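Local coordinates for inactivation-no-after-potential D protein (Drosophila melanogaster, PDB 5F67) that probably acts as a scaffold in fly phototransduction, its third PDZ domain binding the tail of the TRP channel, at residues 50-55 against 70-75. Residues are numbered along the deposited sequence; the frame is centred on the assembly and turned at random.
Sequences GIFISD and GDMLLA
Between F52 and M72 the two strands of this PDZ domain come together in a single antiparallel bridge, flanked by two backbone hydrogen bonds: L73 N to I51 O at 2.8 Å (N-H...O 169°) and I53 N to D71 O, also 2.8 Å, with the donor nearly in line with the carbonyl. A third bond, G70 N to I53 O, ties the turn before strand 72-76 to strand 50-56. The strand segments run at 125° to each other and the pairing is short; at the I51-L73 pair a water accepts from I51 N and donates to L73 O. On one side of the bridge the M72 chain, with CG anti to the backbone N (chi1 -170°) and extended onward, runs across the F52 ring. M72 CG lies over one face, 4.2 Å from the F52 centroid, as a CH-pi contact, while M72 SD makes a more oblique Met-aromatic approach; G70 O sits at the ring edge, 3.6 Å from F52 CD2. With an alanine in place of F52, M72 CB and CG would probably lose their aromatic partner and a gap would open beside G70. On the other side I51 and L73 lie alongside each other, CG2 to CD2 4.1 Å, and I53 CG1 packs on D71 CB. Farther out, L73 rests on L104, and the D71 carboxylate is held by T106, R25 and the K68 amide. Since F52 also pairs with I40 of strand 37-44 and M72 with L105 of strand 99-105, directional backbone bonds link two sheets here, and mainly apolar side chains pack around them, buried except at G70.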
loop_
_atom_site.group_PDB
_atom_site.type_symbol
_atom_site.label_atom_id
_atom_site.label_comp_id
_atom_site.label_asym_id
_atom_site.label_seq_id
_atom_site.Cartn_x
_atom_site.Cartn_y
_atom_site.Cartn_z
ATOM N N GLY A 50 -10.863 -1.774 6.475
ATOM C CA GLY A 50 -10.207 -1.989 5.201
ATOM C C GLY A 50 -8.728 -2.239 5.389
ATOM O O GLY A 50 -8.289 -2.578 6.494
ATOM N N ILE A 51 -7.962 -2.064 4.310
ATOM C CA ILE A 51 -6.533 -2.348 4.319
ATOM C C ILE A 51 -5.767 -1.037 4.455
ATOM O O ILE A 51 -6.013 -0.087 3.706
ATOM C CB ILE A 51 -6.104 -3.037 3.008
ATOM C CG1 ILE A 51 -6.943 -4.308 2.795
ATOM C CG2 ILE A 51 -4.603 -3.352 3.022
ATOM C CD1 ILE A 51 -6.627 -5.447 3.785
ATOM N N PHE A 52 -4.836 -0.987 5.405
ATOM C CA PHE A 52 -4.065 0.235 5.654
ATOM C C PHE A 52 -2.575 -0.048 5.633
ATOM O O PHE A 52 -2.125 -1.106 6.060
ATOM C CB PHE A 52 -4.444 0.841 7.010
ATOM C CG PHE A 52 -5.874 1.292 7.086
ATOM C CD1 PHE A 52 -6.881 0.398 7.429
ATOM C CD2 PHE A 52 -6.216 2.607 6.803
ATOM C CE1 PHE A 52 -8.205 0.806 7.491
ATOM C CE2 PHE A 52 -7.546 3.031 6.871
ATOM C CZ PHE A 52 -8.541 2.125 7.218
ATOM N N ILE A 53 -1.795 0.897 5.121
ATOM C CA ILE A 53 -0.344 0.782 5.209
ATOM C C ILE A 53 0.048 0.841 6.685
ATOM O O ILE A 53 -0.363 1.761 7.394
ATOM C CB ILE A 53 0.360 1.935 4.467
ATOM C CG1 ILE A 53 -0.113 2.009 3.010
ATOM C CG2 ILE A 53 1.887 1.784 4.552
ATOM C CD1 ILE A 53 0.204 0.748 2.194
ATOM N N SER A 54 0.840 -0.130 7.144
ATOM C CA SER A 54 1.186 -0.231 8.563
ATOM C C SER A 54 2.670 0.001 8.819
ATOM O O SER A 54 3.080 0.266 9.947
ATOM C CB SER A 54 0.775 -1.597 9.107
ATOM O OG SER A 54 1.458 -2.634 8.424
ATOM N N ASP A 55 3.486 -0.119 7.777
ATOM C CA ASP A 55 4.898 0.181 7.929
ATOM C C ASP A 55 5.478 0.511 6.577
ATOM O O ASP A 55 4.890 0.209 5.536
ATOM C CB ASP A 55 5.657 -0.983 8.598
ATOM C CG ASP A 55 6.876 -0.516 9.380
ATOM O OD1 ASP A 55 7.346 0.623 9.161
ATOM O OD2 ASP A 55 7.371 -1.287 10.230
ATOM N N GLY A 70 -0.359 4.545 7.585
ATOM C CA GLY A 70 -1.712 4.966 7.911
ATOM C C GLY A 70 -2.593 5.175 6.687
ATOM O O GLY A 70 -3.815 5.269 6.819
ATOM N N ASP A 71 -1.989 5.263 5.499
ATOM C CA ASP A 71 -2.777 5.459 4.273
ATOM C C ASP A 71 -3.698 4.267 4.049
ATOM O O ASP A 71 -3.299 3.124 4.302
ATOM C CB ASP A 71 -1.875 5.571 3.045
ATOM C CG ASP A 71 -1.225 6.929 2.903
ATOM O OD1 ASP A 71 -1.547 7.847 3.694
ATOM O OD2 ASP A 71 -0.393 7.077 1.972
ATOM N N MET A 72 -4.916 4.512 3.571
ATOM C CA MET A 72 -5.797 3.394 3.216
ATOM C C MET A 72 -5.489 2.966 1.790
ATOM O O MET A 72 -5.366 3.807 0.905
ATOM C CB MET A 72 -7.264 3.812 3.319
ATOM C CG MET A 72 -8.270 2.666 3.202
ATOM S SD MET A 72 -9.964 3.313 3.255
ATOM C CE MET A 72 -10.876 1.758 3.342
ATOM N N LEU A 73 -5.349 1.661 1.573
ATOM C CA LEU A 73 -5.045 1.111 0.255
ATOM C C LEU A 73 -6.345 0.730 -0.443
ATOM O O LEU A 73 -7.069 -0.173 0.016
ATOM C CB LEU A 73 -4.136 -0.124 0.400
ATOM C CG LEU A 73 -3.824 -0.845 -0.909
ATOM C CD1 LEU A 73 -3.010 0.039 -1.847
ATOM C CD2 LEU A 73 -3.087 -2.158 -0.630
ATOM N N LEU A 74 -6.650 1.428 -1.538
ATOM C CA LEU A 74 -7.954 1.300 -2.185
ATOM C C LEU A 74 -7.924 0.469 -3.474
ATOM O O LEU A 74 -8.937 -0.113 -3.860
ATOM C CB LEU A 74 -8.534 2.689 -2.460
ATOM C CG LEU A 74 -8.669 3.551 -1.200
ATOM C CD1 LEU A 74 -9.024 4.988 -1.564
ATOM C CD2 LEU A 74 -9.726 2.979 -0.288
ATOM N N ALA A 75 -6.773 0.410 -4.135
ATOM C CA ALA A 75 -6.612 -0.473 -5.296
ATOM C C ALA A 75 -5.157 -0.831 -5.535
ATOM O O ALA A 75 -4.258 -0.061 -5.195
ATOM C CB ALA A 75 -7.196 0.172 -6.543
HETATM O O HOH W 1 -9.096 -1.107 1.751
#